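Local coordinates for iron dependent repressor (Sulfolobus solfataricus, PDB 2X4H), which probably acts as a metal-responsive, DNA-binding transcription regulator of the DtxR/MntR family that works as a dimer, at residues K83-I88 with T101-S106. Sequence-based numbering, arbitrary orientation.
Sequences KAHRVI and TACEYS. With ZN (zinc ion), chain M.
The His-85 imidazole meets helix 99-107 mainly by its edge: the backbone O of Cys-103 lies near the ring plane, 3.4 Å from CE1, and Cys-103 SG also approaches edgewise, 85° off the ring normal. Ser-106 OG comes to the same ring obliquely. With CG anti to the backbone N (chi1 172°), the side chain brings the ring of His-85 across to helix 99-107, and NE2 binds the zinc ion at 1.9 Å. From the other helix Cys-103 SG completes the bridge with a 2.2 Å bond to the same zinc; a water, whose oxygen lies in the imidazole plane, and Glu-89 OE2 are the remaining ligands. ND1, the ring nitrogen that does not bind this zinc, is hydrogen-bonded to Asp-110 OD2, a second-shell contact which together with the zinc bond on NE2 fixes the ring's rotation and is likely to make NE2 a stronger donor to zinc. Ser-106 OG, next to ND1 and clear of the metal, donates to His-85 O at 3.0 Å, in the carbonyl plane and on a lone pair. The methyl CG2 of Ile-88 closes over this hydroxyl, 3.4 Å from OG. Without this hydroxyl, as with an alanine here, the His-85 carbonyl would probably lose this donor and a small gap would open beside the Ile-88 methyl. The backbones run close here, His-85 CA lying 5.9 Å from Ser-106 CA, and the short helical segments run at 137° to each other, closer to antiparallel than parallel. A zinc site with His and Glu one turn apart on one helix and Cys on the next, as seen here, is consistent with the metal-binding and dimerisation domain of DtxR/MntR-family repressors.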
# COMPACT_ATOMS: atom_id res chain seq x y z
N LYS C 83 -4.93 -9.08 20.84
CA LYS C 83 -5.90 -10.12 21.15
C LYS C 83 -5.55 -11.41 20.40
O LYS C 83 -5.57 -12.48 20.97
CB LYS C 83 -7.31 -9.62 20.78
CG LYS C 83 -8.45 -10.57 21.16
CD LYS C 83 -9.86 -10.03 20.88
CE LYS C 83 -10.89 -11.06 21.38
NZ LYS C 83 -12.33 -10.67 21.22
N ALA C 84 -5.22 -11.31 19.12
CA ALA C 84 -4.91 -12.51 18.33
C ALA C 84 -3.66 -13.23 18.84
O ALA C 84 -3.68 -14.44 19.01
CB ALA C 84 -4.77 -12.19 16.81
N HIS C 85 -2.60 -12.47 19.12
CA HIS C 85 -1.35 -13.02 19.60
C HIS C 85 -1.58 -13.78 20.91
O HIS C 85 -1.21 -14.95 21.06
CB HIS C 85 -0.27 -11.91 19.77
CG HIS C 85 0.98 -12.38 20.45
ND1 HIS C 85 1.92 -13.17 19.82
CD2 HIS C 85 1.40 -12.23 21.73
CE1 HIS C 85 2.88 -13.46 20.68
NE2 HIS C 85 2.58 -12.92 21.86
N ARG C 86 -2.27 -13.13 21.84
CA ARG C 86 -2.40 -13.62 23.20
C ARG C 86 -3.46 -14.73 23.35
O ARG C 86 -3.26 -15.68 24.13
CB ARG C 86 -2.67 -12.41 24.11
CG ARG C 86 -1.45 -11.51 24.22
CD ARG C 86 -1.66 -10.23 25.02
NE ARG C 86 -0.43 -9.44 25.00
CZ ARG C 86 -0.29 -8.20 25.44
NH1 ARG C 86 -1.29 -7.50 25.94
NH2 ARG C 86 0.89 -7.61 25.33
N VAL C 87 -4.56 -14.64 22.61
CA VAL C 87 -5.51 -15.74 22.57
C VAL C 87 -4.86 -17.01 21.98
O VAL C 87 -5.00 -18.09 22.54
CB VAL C 87 -6.78 -15.36 21.79
CG1 VAL C 87 -7.65 -16.58 21.53
CG2 VAL C 87 -7.54 -14.25 22.55
N ILE C 88 -4.12 -16.88 20.88
CA ILE C 88 -3.39 -18.02 20.33
C ILE C 88 -2.40 -18.58 21.36
O ILE C 88 -2.34 -19.79 21.55
CB ILE C 88 -2.68 -17.68 19.01
CG1 ILE C 88 -3.67 -17.71 17.85
CG2 ILE C 88 -1.58 -18.71 18.70
CD1 ILE C 88 -3.20 -16.97 16.64
N THR C 101 8.13 -20.72 23.55
CA THR C 101 7.94 -21.25 22.21
C THR C 101 6.56 -20.89 21.68
O THR C 101 6.39 -20.66 20.48
CB THR C 101 8.13 -22.78 22.21
OG1 THR C 101 9.39 -23.11 22.82
CG2 THR C 101 8.08 -23.33 20.79
N ALA C 102 5.57 -20.82 22.56
CA ALA C 102 4.23 -20.38 22.19
C ALA C 102 4.23 -18.95 21.68
O ALA C 102 3.57 -18.64 20.70
CB ALA C 102 3.26 -20.52 23.39
N CYS C 103 4.96 -18.07 22.35
CA CYS C 103 5.04 -16.68 21.96
C CYS C 103 5.65 -16.56 20.55
O CYS C 103 5.10 -15.89 19.68
CB CYS C 103 5.87 -15.89 22.98
SG CYS C 103 5.75 -14.10 22.78
N GLU C 104 6.77 -17.27 20.33
CA GLU C 104 7.50 -17.24 19.06
C GLU C 104 6.67 -17.83 17.93
O GLU C 104 6.57 -17.26 16.86
CB GLU C 104 8.83 -17.99 19.21
CG GLU C 104 9.82 -17.31 20.16
CD GLU C 104 10.90 -18.25 20.73
OE1 GLU C 104 11.67 -17.79 21.60
OE2 GLU C 104 10.98 -19.44 20.32
N TYR C 105 6.03 -18.97 18.18
CA TYR C 105 5.19 -19.58 17.17
C TYR C 105 4.00 -18.71 16.81
O TYR C 105 3.66 -18.59 15.64
CB TYR C 105 4.63 -20.90 17.67
CG TYR C 105 5.53 -22.12 17.63
CD1 TYR C 105 6.72 -22.15 16.93
CD2 TYR C 105 5.12 -23.27 18.28
CE1 TYR C 105 7.50 -23.31 16.89
CE2 TYR C 105 5.87 -24.41 18.25
CZ TYR C 105 7.06 -24.44 17.56
OH TYR C 105 7.79 -25.62 17.56
N SER C 106 3.33 -18.17 17.83
CA SER C 106 2.17 -17.32 17.60
C SER C 106 2.51 -16.16 16.63
O SER C 106 1.72 -15.82 15.72
CB SER C 106 1.62 -16.81 18.94
OG SER C 106 0.47 -15.97 18.76
ZN ZN M . 3.77 -13.33 23.32
O HOH W 1 2.86 -11.70 24.53